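Local coordinates for protein trans-2-enoyl-CoA reductase [NADH] (Treponema denticola ATCC 35405, PDB 4GGO) that catalyses the NADH-dependent reduction of the carbon-carbon double bond of crotonyl-CoA in fatty acid synthesis, and accepts longer enoyl-CoA substrates in vitro, at residues K359-G362 with E363-E366; F384-G388 with I389-A393; N307-C311 with I312-T316; K251-E254 with H255-T259; C24-G27 with V28-I32. All blocks are in the same frame, centred on the assembly; numbering follows the deposited sequence.

Interaction 1. Residues K359-G362 with E363-E366; sequences KVTG and ENAE
The carbonyl O of Lys359 receives Asn364 ND2 at 3.0 Å. The bond is fairly straight, and Lys359 O lies close to the plane of the Asn364 amide. One residue on, Val360 CG1 slants past the Asn364 amide to the methyl of Ala365, with CG1 to CB at 4.2 Å, a buried apolar touch beside the polar turn. Thr361 meets three residues. Its backbone N donates to Asn364 OD1 at 2.6 Å, the N-H pointing almost straight at the oxygen (172°). Both ends of the Asn364 amide are therefore held by the backbone of the tight connection between helices 347-359 and 365-368, which fixes the rotation of the group. Thr361 O lies near the start of the second helix and takes weak bonds from Asn364 N and Ala365 N. The hydroxyl OG1, lodged between the backbone N and the carbonyl carbon (chi1 56°), donates to Glu363 OE1 at 2.7 Å from above the carboxylate plane. Gly362 then carries the chain round into Glu363, whose side chain bends at chi2 (88°) to bring its carboxylate back over Thr361.

Interaction 2. Residues F384-G388 with I389-A393; sequences FDVEG and INYEA
Tyr391 reaches back across the loop to Val386, the first residue of a type II beta turn that runs from Val386 to Ile389. Gly388 occupies the third position of the turn with a positive phi (91°), a backbone shape that favours glycine at this position of a type II turn. The CB of Tyr391 is directed at the 384-388 segment, and CG stands anti to the carbonyl carbon (chi1 -68°), which brings one ring face against Ile389, whose CG2 methyl sits 3.5 Å above the plane of the Tyr391 ring, over the centre, in a CH-pi arrangement. Farther out, CE1 of Tyr391 comes to 4.1 Å from Phe384 CA. On the other side of the ring, CE2 has Val386 O at its edge, 3.6 Å away and near the ring plane. CZ comes within 3.4 Å of Asp385 N. At the tip, OH accepts a nearly straight bond from Val386 N (3.1 Å, 166°), and it is also hydrogen-bonded to Gly383 O, joining two points of the backbone. His20 adds an edge-to-face contact to the same ring. Val386 and Ile389 also meet each other, CG2 to CG1 at 3.6 Å, and both side chains rest on Lys26 of helix 21-38. The turn is further bridged by a water that donates to Val386 O at 3.1 Å and to Ile389 O at 2.8 Å.

Interaction 3. Residues N307-C311 with I312-T316; sequences NHEGC and IEQIT
The amide of Gln314 and the carboxylate of Glu309 stand nearly perpendicular, their planes 84° apart. Glu309 OE1 lies in the amide plane and takes the Gln314 NE2 hydrogen at 2.9 Å, yet the donor comes to it from above the carboxylate plane. The other ties of the amide lie outside the two segments: NE2 also donates to Ile340 O, and OE1 accepts from Lys278 N; three bonds thus hold the amide. Glu309 OE1 in turn has Arg317 as its salt-bridge partner. The second carboxylate, that of Glu313, uses OE1 to accept Gly310 N at 2.9 Å, again from above its plane. Gly310 is the N-cap of helix 311-323, and the Glu313 side chain, three residues on, accepts its backbone N-H; the glycine has no side chain to return the bond. A bend at chi2 (81°) turns the Glu313 carboxylate back toward the cap. Between the polar ends, the aliphatic stems of Glu309 and Glu313 run antiparallel alongside each other, CB to CB at 3.8 Å. The first turn is closed by Gln314 N to Gly310 O and Ile315 N to Cys311 O, both 3.0 Å. NAD-binding residues lie alongside: the side chain of Cys311 touches Leu280, and that of Gln314 touches Tyr62.

Interaction 4. Residues K251-E254 with H255-T259; sequences KAKE and HLEAT
One salt bridge joins side chains here: Lys253 NZ donates to Glu257 OE2 at 3.1 Å, one turn further along helix 248-266. Lys253 sets out with CG anti to the backbone N (chi1 -179°), then bends at chi3 and chi4, which curls the ammonium round to approach OE2 from above the carboxylate plane. Glu257 stays extended, its CG lying 3.3 Å from Lys253 O, and OE2 has a second cationic partner in Arg337. Lys253 binds NAD+, and with the proposed proton donor Tyr244 it forms the tyrosine-lysine pair, eight residues between, that marks this reductase family; the side chain of Lys253 is about 6 Å from that of Tyr244. Glu257, itself bridged to Arg337, may act as a second-shell residue that positions the lysine. The backbone bonds are those of a regular alpha helix: His255 N to Lys251 O, Leu256 N to Ala252 O, Glu257 N to Lys253 O and Ala258 N to Glu254 O, all 2.9 to 3.0 Å. A further side-chain to backbone bond follows within the second segment, where Thr259 OG1 donates to His255 O at 2.7 Å. That oxygen also accepts Thr259 N, and the two donors come from opposite faces of its plane.

Interaction 5. Residues C24-G27 with V28-I32; sequences CKKG and VEDQI
Lys26 and Asp30 meet at a slant one turn apart on the surface of helix 21-38. Leaving the helix with CG anti to the backbone N, Lys26 bends at chi2 (62°) and again at chi4, so that the ammonium swings back to the carboxylate. NZ then sits 2.8 Å from Asp30 OD1, on its syn lone pair, and 2.9 Å from OD2, the second bond being weak; both carboxylate oxygens are engaged, OD1 more firmly. Asp30 points its CB toward the preceding turn. The neighbouring pair, Lys25 and Glu29, crosses obliquely, but both chains run extended and stay apart: methylene CE of Lys25 touches Glu29 OE2 at 3.6 Å, while NZ remains 4.6 Å from that oxygen, beyond a salt bridge. Glu29 also passes Lys26 at about a right angle, with CD of the lysine 4.1 Å from OE1. On another side of the helix, Gln31, its chain extended, runs alongside Gly27, CG lying 3.3 Å from the glycine O; that oxygen takes weak bonds from Gln31 N and NE2. Val28 is buried, its CG2 methyl against Cys24 O and its side chain on Asn99 of helix 95-110. Beneath these side chains runs the usual i to i+4 backbone ladder. Lys26 NZ is bonded to Glu387 O as well, so the aspartate probably offsets the lysine's charge while the lysine ties the helix to the C-terminal loop.

Overall arrangement
Interactions 2 and 5 touch through Lys26, which joins helix 21-38 to the C-terminal loop. Interaction 5 also meets interaction 3, where Ile312 packs against the backbone of Gln31. Interaction 3 lies closest to the centre of the chain; like interaction 5 it has no exposed touching residue. In it a glutamate carboxylate accepts the N-cap N-H and an amide-carboxylate bond lies beside it, next to the NAD site. Interaction 4 lies on the far side of the chain's centre from interactions 2 and 5, and its salt bridge, unlike that of interaction 5, involves a cofactor-binding lysine. Interactions 1 and 2 are peripheral turns, one held by an asparagine amide, the other by a tyrosine and a water.

Interaction 1. Residues K359-G362 with E363-E366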
loop_
_atom_site.group_PDB
_atom_site.type_symbol
_atom_site.label_atom_id
_atom_site.label_comp_id
_atom_site.label_asym_id
_atom_site.label_seq_id
_atom_site.Cartn_x
_atom_site.Cartn_y
_atom_site.Cartn_z
ATOM N N LYS A 359 -25.825 4.657 -13.360
ATOM C CA LYS A 359 -26.967 3.747 -13.405
ATOM C C LYS A 359 -27.220 3.049 -12.070
ATOM O O LYS A 359 -28.266 2.429 -11.876
ATOM C CB LYS A 359 -26.772 2.709 -14.513
ATOM C CG LYS A 359 -26.534 3.313 -15.884
ATOM C CD LYS A 359 -26.202 2.244 -16.910
ATOM C CE LYS A 359 -25.901 2.857 -18.269
ATOM N NZ LYS A 359 -27.073 3.590 -18.823
ATOM N N VAL A 360 -26.263 3.152 -11.154
ATOM C CA VAL A 360 -26.380 2.495 -9.855
ATOM C C VAL A 360 -27.525 3.067 -9.025
ATOM O O VAL A 360 -27.665 4.282 -8.893
ATOM C CB VAL A 360 -25.068 2.595 -9.047
ATOM C CG1 VAL A 360 -25.247 2.003 -7.658
ATOM C CG2 VAL A 360 -23.942 1.887 -9.777
ATOM N N THR A 361 -28.351 2.176 -8.483
ATOM C CA THR A 361 -29.417 2.555 -7.567
ATOM C C THR A 361 -29.400 1.620 -6.364
ATOM O O THR A 361 -28.596 0.689 -6.306
ATOM C CB THR A 361 -30.800 2.489 -8.238
ATOM O OG1 THR A 361 -31.004 1.179 -8.778
ATOM C CG2 THR A 361 -30.905 3.514 -9.358
ATOM N N GLY A 362 -30.292 1.865 -5.410
ATOM C CA GLY A 362 -30.376 1.042 -4.217
ATOM C C GLY A 362 -30.797 -0.386 -4.509
ATOM O O GLY A 362 -30.444 -1.310 -3.775
ATOM N N GLU A 363 -31.547 -0.570 -5.589
ATOM C CA GLU A 363 -32.070 -1.887 -5.937
ATOM C C GLU A 363 -31.109 -2.742 -6.766
ATOM O O GLU A 363 -31.218 -3.967 -6.773
ATOM C CB GLU A 363 -33.424 -1.756 -6.649
ATOM C CG GLU A 363 -33.489 -0.648 -7.692
ATOM C CD GLU A 363 -33.044 -1.097 -9.075
ATOM O OE1 GLU A 363 -32.916 -0.232 -9.968
ATOM O OE2 GLU A 363 -32.830 -2.313 -9.273
ATOM N N ASN A 364 -30.166 -2.102 -7.453
ATOM C CA ASN A 364 -29.294 -2.827 -8.377
ATOM C C ASN A 364 -27.815 -2.866 -7.988
ATOM O O ASN A 364 -27.010 -3.499 -8.671
ATOM C CB ASN A 364 -29.449 -2.283 -9.806
ATOM C CG ASN A 364 -28.996 -0.833 -9.942
ATOM O OD1 ASN A 364 -28.260 -0.310 -9.104
ATOM N ND2 ASN A 364 -29.437 -0.180 -11.009
ATOM N N ALA A 365 -27.470 -2.186 -6.896
ATOM C CA ALA A 365 -26.074 -2.010 -6.491
ATOM C C ALA A 365 -25.292 -3.319 -6.395
ATOM O O ALA A 365 -24.191 -3.435 -6.935
ATOM C CB ALA A 365 -25.995 -1.245 -5.177
ATOM N N GLU A 366 -25.869 -4.302 -5.712
ATOM C CA GLU A 366 -25.225 -5.599 -5.537
ATOM C C GLU A 366 -25.035 -6.307 -6.876
ATOM O O GLU A 366 -24.089 -7.076 -7.055
ATOM C CB GLU A 366 -26.047 -6.475 -4.585
ATOM C CG GLU A 366 -25.424 -7.828 -4.271
ATOM C CD GLU A 366 -24.175 -7.718 -3.419
ATOM O OE1 GLU A 366 -24.017 -6.698 -2.714
ATOM O OE2 GLU A 366 -23.347 -8.653 -3.454
#

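Interaction 2. Residues F384-G388 with I389-A393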
loop_
_atom_site.group_PDB
_atom_site.type_symbol
_atom_site.label_atom_id
_atom_site.label_comp_id
_atom_site.label_asym_id
_atom_site.label_seq_id
_atom_site.Cartn_x
_atom_site.Cartn_y
_atom_site.Cartn_z
ATOM N N PHE A 384 -10.182 -11.866 7.419
ATOM C CA PHE A 384 -11.537 -12.400 7.356
ATOM C C PHE A 384 -11.941 -12.712 5.919
ATOM O O PHE A 384 -11.417 -12.115 4.980
ATOM C CB PHE A 384 -12.532 -11.424 7.987
ATOM C CG PHE A 384 -12.281 -11.163 9.446
ATOM C CD1 PHE A 384 -12.670 -12.085 10.405
ATOM C CD2 PHE A 384 -11.660 -9.996 9.859
ATOM C CE1 PHE A 384 -12.442 -11.847 11.748
ATOM C CE2 PHE A 384 -11.429 -9.753 11.201
ATOM C CZ PHE A 384 -11.821 -10.681 12.146
ATOM N N ASP A 385 -12.861 -13.661 5.763
ATOM C CA ASP A 385 -13.431 -14.015 4.460
ATOM C C ASP A 385 -12.402 -14.573 3.466
ATOM O O ASP A 385 -12.619 -14.544 2.256
ATOM C CB ASP A 385 -14.176 -12.818 3.850
ATOM C CG ASP A 385 -15.088 -13.214 2.699
ATOM O OD1 ASP A 385 -15.868 -14.176 2.855
ATOM O OD2 ASP A 385 -15.011 -12.568 1.632
ATOM N N VAL A 386 -11.284 -15.087 3.969
ATOM C CA VAL A 386 -10.288 -15.673 3.074
ATOM C C VAL A 386 -10.538 -17.171 2.881
ATOM O O VAL A 386 -11.007 -17.860 3.788
ATOM C CB VAL A 386 -8.833 -15.379 3.524
ATOM C CG1 VAL A 386 -8.808 -14.241 4.529
ATOM C CG2 VAL A 386 -8.169 -16.617 4.095
ATOM N N GLU A 387 -10.238 -17.658 1.681
ATOM C CA GLU A 387 -10.560 -19.026 1.297
ATOM C C GLU A 387 -9.705 -20.045 2.043
ATOM O O GLU A 387 -8.507 -19.841 2.232
ATOM C CB GLU A 387 -10.380 -19.196 -0.215
ATOM C CG GLU A 387 -11.346 -20.171 -0.859
ATOM C CD GLU A 387 -11.244 -20.168 -2.374
ATOM O OE1 GLU A 387 -12.274 -20.400 -3.043
ATOM O OE2 GLU A 387 -10.133 -19.934 -2.895
ATOM N N GLY A 388 -10.330 -21.138 2.471
ATOM C CA GLY A 388 -9.618 -22.219 3.129
ATOM C C GLY A 388 -9.553 -22.101 4.641
ATOM O O GLY A 388 -8.843 -22.864 5.298
ATOM N N ILE A 389 -10.288 -21.145 5.198
ATOM C CA ILE A 389 -10.316 -20.953 6.645
ATOM C C ILE A 389 -11.691 -21.290 7.216
ATOM O O ILE A 389 -12.714 -20.841 6.699
ATOM C CB ILE A 389 -9.920 -19.515 7.035
ATOM C CG1 ILE A 389 -8.511 -19.199 6.535
ATOM C CG2 ILE A 389 -9.997 -19.324 8.544
ATOM C CD1 ILE A 389 -7.443 -20.113 7.095
ATOM N N ASN A 390 -11.701 -22.084 8.282
ATOM C CA ASN A 390 -12.937 -22.551 8.903
ATOM C C ASN A 390 -13.805 -21.417 9.444
ATOM O O ASN A 390 -14.998 -21.341 9.137
ATOM C CB ASN A 390 -12.614 -23.546 10.023
ATOM C CG ASN A 390 -13.816 -24.380 10.438
ATOM O OD1 ASN A 390 -14.957 -23.917 10.405
ATOM N ND2 ASN A 390 -13.560 -25.620 10.839
ATOM N N TYR A 391 -13.201 -20.553 10.258
ATOM C CA TYR A 391 -13.890 -19.439 10.922
ATOM C C TYR A 391 -14.896 -19.861 11.998
ATOM O O TYR A 391 -15.096 -19.145 12.982
ATOM C CB TYR A 391 -14.522 -18.468 9.912
ATOM C CG TYR A 391 -13.505 -17.690 9.113
ATOM C CD1 TYR A 391 -12.632 -16.812 9.736
ATOM C CD2 TYR A 391 -13.417 -17.831 7.737
ATOM C CE1 TYR A 391 -11.702 -16.100 9.013
ATOM C CE2 TYR A 391 -12.490 -17.121 7.005
ATOM C CZ TYR A 391 -11.632 -16.262 7.652
ATOM O OH TYR A 391 -10.707 -15.550 6.931
ATOM N N GLU A 392 -15.524 -21.018 11.814
ATOM C CA GLU A 392 -16.395 -21.576 12.841
ATOM C C GLU A 392 -15.554 -22.317 13.873
ATOM O O GLU A 392 -16.042 -22.703 14.934
ATOM C CB GLU A 392 -17.446 -22.506 12.229
ATOM C CG GLU A 392 -18.382 -21.828 11.235
ATOM C CD GLU A 392 -19.295 -20.797 11.881
ATOM O OE1 GLU A 392 -19.421 -20.792 13.124
ATOM O OE2 GLU A 392 -19.892 -19.990 11.139
ATOM N N ALA A 393 -14.282 -22.518 13.544
ATOM C CA ALA A 393 -13.315 -23.037 14.497
ATOM C C ALA A 393 -12.798 -21.875 15.335
ATOM O O ALA A 393 -12.465 -20.818 14.797
ATOM C CB ALA A 393 -12.171 -23.723 13.773
HETATM O O HOH W 1 -13.458 -19.683 4.267
#

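Interaction 3. Residues N307-C311 with I312-T316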
loop_
_atom_site.group_PDB
_atom_site.type_symbol
_atom_site.label_atom_id
_atom_site.label_comp_id
_atom_site.label_asym_id
_atom_site.label_seq_id
_atom_site.Cartn_x
_atom_site.Cartn_y
_atom_site.Cartn_z
ATOM N N ASN A 307 -8.639 -7.197 -16.669
ATOM C CA ASN A 307 -7.454 -6.461 -16.236
ATOM C C ASN A 307 -7.489 -6.031 -14.770
ATOM O O ASN A 307 -6.754 -5.130 -14.362
ATOM C CB ASN A 307 -7.189 -5.253 -17.144
ATOM C CG ASN A 307 -8.346 -4.274 -17.175
ATOM O OD1 ASN A 307 -9.361 -4.473 -16.511
ATOM N ND2 ASN A 307 -8.193 -3.203 -17.945
ATOM N N HIS A 308 -8.342 -6.675 -13.978
ATOM C CA HIS A 308 -8.400 -6.384 -12.549
ATOM C C HIS A 308 -7.143 -6.867 -11.840
ATOM O O HIS A 308 -6.609 -7.931 -12.157
ATOM C CB HIS A 308 -9.626 -7.027 -11.902
ATOM C CG HIS A 308 -9.662 -6.878 -10.412
ATOM N ND1 HIS A 308 -9.880 -5.667 -9.791
ATOM C CD2 HIS A 308 -9.489 -7.784 -9.420
ATOM C CE1 HIS A 308 -9.850 -5.835 -8.480
ATOM N NE2 HIS A 308 -9.615 -7.110 -8.229
ATOM N N GLU A 309 -6.677 -6.076 -10.879
ATOM C CA GLU A 309 -5.510 -6.434 -10.085
ATOM C C GLU A 309 -5.732 -6.122 -8.610
ATOM O O GLU A 309 -6.400 -5.148 -8.264
ATOM C CB GLU A 309 -4.275 -5.677 -10.574
ATOM C CG GLU A 309 -3.759 -6.100 -11.937
ATOM C CD GLU A 309 -2.583 -5.257 -12.385
ATOM O OE1 GLU A 309 -2.741 -4.024 -12.485
ATOM O OE2 GLU A 309 -1.496 -5.825 -12.626
ATOM N N GLY A 310 -5.171 -6.964 -7.749
ATOM C CA GLY A 310 -5.075 -6.667 -6.333
ATOM C C GLY A 310 -3.659 -6.201 -6.054
ATOM O O GLY A 310 -2.920 -5.875 -6.984
ATOM N N CYS A 311 -3.273 -6.173 -4.784
ATOM C CA CYS A 311 -1.943 -5.706 -4.406
ATOM C C CYS A 311 -0.824 -6.550 -5.008
ATOM O O CYS A 311 0.110 -6.015 -5.604
ATOM C CB CYS A 311 -1.801 -5.664 -2.885
ATOM S SG CYS A 311 -2.915 -4.489 -2.098
ATOM N N ILE A 312 -0.922 -7.867 -4.856
ATOM C CA ILE A 312 0.153 -8.753 -5.292
ATOM C C ILE A 312 0.264 -8.810 -6.819
ATOM O O ILE A 312 1.356 -8.981 -7.359
ATOM C CB ILE A 312 0.025 -10.175 -4.678
ATOM C CG1 ILE A 312 1.347 -10.939 -4.800
ATOM C CG2 ILE A 312 -1.132 -10.947 -5.302
ATOM C CD1 ILE A 312 2.489 -10.312 -4.026
ATOM N N GLU A 313 -0.860 -8.646 -7.514
ATOM C CA GLU A 313 -0.838 -8.601 -8.974
ATOM C C GLU A 313 -0.177 -7.308 -9.441
ATOM O O GLU A 313 0.652 -7.314 -10.351
ATOM C CB GLU A 313 -2.252 -8.710 -9.554
ATOM C CG GLU A 313 -2.891 -10.086 -9.417
ATOM C CD GLU A 313 -3.498 -10.326 -8.046
ATOM O OE1 GLU A 313 -3.625 -9.356 -7.267
ATOM O OE2 GLU A 313 -3.851 -11.485 -7.749
ATOM N N GLN A 314 -0.550 -6.205 -8.798
ATOM C CA GLN A 314 0.016 -4.892 -9.086
ATOM C C GLN A 314 1.533 -4.863 -8.933
ATOM O O GLN A 314 2.248 -4.421 -9.830
ATOM C CB GLN A 314 -0.593 -3.847 -8.149
ATOM C CG GLN A 314 -1.863 -3.210 -8.656
ATOM C CD GLN A 314 -1.601 -1.923 -9.407
ATOM O OE1 GLN A 314 -1.237 -0.910 -8.809
ATOM N NE2 GLN A 314 -1.784 -1.954 -10.722
ATOM N N ILE A 315 2.017 -5.334 -7.788
ATOM C CA ILE A 315 3.431 -5.216 -7.454
ATOM C C ILE A 315 4.319 -6.183 -8.239
ATOM O O ILE A 315 5.422 -5.822 -8.649
ATOM C CB ILE A 315 3.665 -5.365 -5.941
ATOM C CG1 ILE A 315 2.828 -4.333 -5.182
ATOM C CG2 ILE A 315 5.135 -5.202 -5.611
ATOM C CD1 ILE A 315 2.996 -2.916 -5.689
ATOM N N THR A 316 3.842 -7.404 -8.454
ATOM C CA THR A 316 4.575 -8.340 -9.300
ATOM C C THR A 316 4.730 -7.770 -10.708
ATOM O O THR A 316 5.788 -7.899 -11.321
ATOM C CB THR A 316 3.906 -9.726 -9.367
ATOM O OG1 THR A 316 2.512 -9.579 -9.664
ATOM C CG2 THR A 316 4.072 -10.463 -8.049
#

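Interaction 4. Residues K251-E254 with H255-T259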
loop_
_atom_site.group_PDB
_atom_site.type_symbol
_atom_site.label_atom_id
_atom_site.label_comp_id
_atom_site.label_asym_id
_atom_site.label_seq_id
_atom_site.Cartn_x
_atom_site.Cartn_y
_atom_site.Cartn_z
ATOM N N LYS A 251 -1.925 18.041 -2.641
ATOM C CA LYS A 251 -0.744 18.809 -2.264
ATOM C C LYS A 251 0.354 17.901 -1.719
ATOM O O LYS A 251 1.538 18.127 -1.970
ATOM C CB LYS A 251 -1.103 19.895 -1.247
ATOM C CG LYS A 251 -1.327 21.268 -1.866
ATOM C CD LYS A 251 -2.356 21.214 -2.984
ATOM C CE LYS A 251 -2.408 22.518 -3.761
ATOM N NZ LYS A 251 -3.414 22.462 -4.857
ATOM N N ALA A 252 -0.048 16.873 -0.981
ATOM C CA ALA A 252 0.899 15.912 -0.426
ATOM C C ALA A 252 1.602 15.141 -1.538
ATOM O O ALA A 252 2.811 14.910 -1.475
ATOM C CB ALA A 252 0.194 14.960 0.517
ATOM N N LYS A 253 0.839 14.749 -2.553
ATOM C CA LYS A 253 1.395 14.040 -3.701
ATOM C C LYS A 253 2.357 14.935 -4.476
ATOM O O LYS A 253 3.393 14.475 -4.953
ATOM C CB LYS A 253 0.279 13.540 -4.623
ATOM C CG LYS A 253 0.777 12.759 -5.830
ATOM C CD LYS A 253 -0.372 12.118 -6.596
ATOM C CE LYS A 253 -1.232 13.157 -7.292
ATOM N NZ LYS A 253 -0.465 13.869 -8.352
ATOM N N GLU A 254 2.006 16.211 -4.601
ATOM C CA GLU A 254 2.875 17.184 -5.253
ATOM C C GLU A 254 4.213 17.286 -4.533
ATOM O O GLU A 254 5.263 17.409 -5.165
ATOM C CB GLU A 254 2.210 18.559 -5.299
ATOM C CG GLU A 254 1.160 18.714 -6.385
ATOM C CD GLU A 254 0.587 20.117 -6.430
ATOM O OE1 GLU A 254 0.866 20.903 -5.500
ATOM O OE2 GLU A 254 -0.140 20.435 -7.395
ATOM N N HIS A 255 4.168 17.235 -3.206
ATOM C CA HIS A 255 5.378 17.268 -2.399
ATOM C C HIS A 255 6.169 15.980 -2.601
ATOM O O HIS A 255 7.400 15.994 -2.639
ATOM C CB HIS A 255 5.034 17.458 -0.921
ATOM C CG HIS A 255 6.223 17.740 -0.056
ATOM N ND1 HIS A 255 7.051 16.746 0.420
ATOM C CD2 HIS A 255 6.724 18.906 0.417
ATOM C CE1 HIS A 255 8.011 17.287 1.150
ATOM N NE2 HIS A 255 7.836 18.595 1.164
ATOM N N LEU A 256 5.449 14.869 -2.730
ATOM C CA LEU A 256 6.060 13.569 -2.986
ATOM C C LEU A 256 6.832 13.590 -4.300
ATOM O O LEU A 256 7.943 13.070 -4.389
ATOM C CB LEU A 256 4.986 12.482 -3.058
ATOM C CG LEU A 256 5.037 11.298 -2.093
ATOM C CD1 LEU A 256 4.417 10.068 -2.748
ATOM C CD2 LEU A 256 6.453 11.010 -1.623
ATOM N N GLU A 257 6.227 14.193 -5.319
ATOM C CA GLU A 257 6.820 14.244 -6.650
ATOM C C GLU A 257 8.045 15.154 -6.689
ATOM O O GLU A 257 9.054 14.826 -7.314
ATOM C CB GLU A 257 5.779 14.696 -7.679
ATOM C CG GLU A 257 4.633 13.712 -7.863
ATOM C CD GLU A 257 3.479 14.289 -8.663
ATOM O OE1 GLU A 257 3.501 15.503 -8.957
ATOM O OE2 GLU A 257 2.547 13.527 -8.996
ATOM N N ALA A 258 7.952 16.297 -6.016
ATOM C CA ALA A 258 9.073 17.225 -5.932
ATOM C C ALA A 258 10.224 16.611 -5.140
ATOM O O ALA A 258 11.392 16.922 -5.377
ATOM C CB ALA A 258 8.629 18.528 -5.297
ATOM N N THR A 259 9.884 15.736 -4.199
ATOM C CA THR A 259 10.885 15.057 -3.383
ATOM C C THR A 259 11.678 14.039 -4.200
ATOM O O THR A 259 12.908 14.020 -4.147
ATOM C CB THR A 259 10.247 14.367 -2.161
ATOM O OG1 THR A 259 9.683 15.358 -1.292
ATOM C CG2 THR A 259 11.289 13.567 -1.395
#

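Interaction 5. Residues C24-G27 with V28-I32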
loop_
_atom_site.group_PDB
_atom_site.type_symbol
_atom_site.label_atom_id
_atom_site.label_comp_id
_atom_site.label_asym_id
_atom_site.label_seq_id
_atom_site.Cartn_x
_atom_site.Cartn_y
_atom_site.Cartn_z
ATOM N N CYS A 24 -5.010 -14.137 8.374
ATOM C CA CYS A 24 -3.911 -13.276 7.953
ATOM C C CYS A 24 -2.764 -14.111 7.394
ATOM O O CYS A 24 -2.151 -13.750 6.388
ATOM C CB CYS A 24 -3.419 -12.418 9.120
ATOM S SG CYS A 24 -4.600 -11.167 9.682
ATOM N N LYS A 25 -2.483 -15.230 8.055
ATOM C CA LYS A 25 -1.434 -16.145 7.619
ATOM C C LYS A 25 -1.729 -16.691 6.226
ATOM O O LYS A 25 -0.868 -16.677 5.347
ATOM C CB LYS A 25 -1.287 -17.300 8.611
ATOM C CG LYS A 25 -0.311 -18.379 8.170
ATOM C CD LYS A 25 -0.230 -19.501 9.194
ATOM C CE LYS A 25 0.777 -20.563 8.774
ATOM N NZ LYS A 25 0.895 -21.650 9.787
ATOM N N LYS A 26 -2.955 -17.169 6.035
ATOM C CA LYS A 26 -3.386 -17.705 4.749
ATOM C C LYS A 26 -3.311 -16.639 3.660
ATOM O O LYS A 26 -2.961 -16.930 2.516
ATOM C CB LYS A 26 -4.811 -18.253 4.856
ATOM C CG LYS A 26 -5.361 -18.859 3.573
ATOM C CD LYS A 26 -4.541 -20.052 3.117
ATOM C CE LYS A 26 -5.307 -20.882 2.097
ATOM N NZ LYS A 26 -5.802 -20.060 0.957
ATOM N N GLY A 27 -3.634 -15.402 4.028
ATOM C CA GLY A 27 -3.568 -14.284 3.104
ATOM C C GLY A 27 -2.155 -14.043 2.608
ATOM O O GLY A 27 -1.940 -13.760 1.430
ATOM N N VAL A 28 -1.188 -14.156 3.513
ATOM C CA VAL A 28 0.216 -13.999 3.155
ATOM C C VAL A 28 0.674 -15.157 2.275
ATOM O O VAL A 28 1.365 -14.954 1.276
ATOM C CB VAL A 28 1.112 -13.912 4.408
ATOM C CG1 VAL A 28 2.583 -13.905 4.019
ATOM C CG2 VAL A 28 0.766 -12.676 5.224
ATOM N N GLU A 29 0.276 -16.371 2.647
ATOM C CA GLU A 29 0.652 -17.568 1.901
ATOM C C GLU A 29 0.105 -17.563 0.476
ATOM O O GLU A 29 0.787 -17.990 -0.455
ATOM C CB GLU A 29 0.194 -18.829 2.637
ATOM C CG GLU A 29 1.023 -19.163 3.865
ATOM C CD GLU A 29 0.502 -20.375 4.612
ATOM O OE1 GLU A 29 -0.711 -20.655 4.521
ATOM O OE2 GLU A 29 1.308 -21.050 5.288
ATOM N N ASP A 30 -1.126 -17.083 0.311
ATOM C CA ASP A 30 -1.738 -17.003 -1.013
ATOM C C ASP A 30 -0.974 -16.042 -1.918
ATOM O O ASP A 30 -0.842 -16.283 -3.118
ATOM C CB ASP A 30 -3.206 -16.580 -0.918
ATOM C CG ASP A 30 -4.097 -17.680 -0.374
ATOM O OD1 ASP A 30 -3.624 -18.829 -0.256
ATOM O OD2 ASP A 30 -5.276 -17.395 -0.072
ATOM N N GLN A 31 -0.476 -14.954 -1.340
ATOM C CA GLN A 31 0.302 -13.984 -2.103
ATOM C C GLN A 31 1.647 -14.577 -2.505
ATOM O O GLN A 31 2.139 -14.331 -3.606
ATOM C CB GLN A 31 0.506 -12.696 -1.305
ATOM C CG GLN A 31 -0.771 -11.904 -1.067
ATOM C CD GLN A 31 -0.519 -10.606 -0.324
ATOM O OE1 GLN A 31 0.293 -9.781 -0.749
ATOM N NE2 GLN A 31 -1.209 -10.420 0.796
ATOM N N ILE A 32 2.235 -15.358 -1.604
ATOM C CA ILE A 32 3.494 -16.039 -1.882
ATOM C C ILE A 32 3.314 -17.047 -3.011
ATOM O O ILE A 32 4.137 -17.121 -3.924
ATOM C CB ILE A 32 4.038 -16.758 -0.631
ATOM C CG1 ILE A 32 4.359 -15.744 0.466
ATOM C CG2 ILE A 32 5.281 -17.567 -0.973
ATOM C CD1 ILE A 32 4.742 -16.374 1.785
#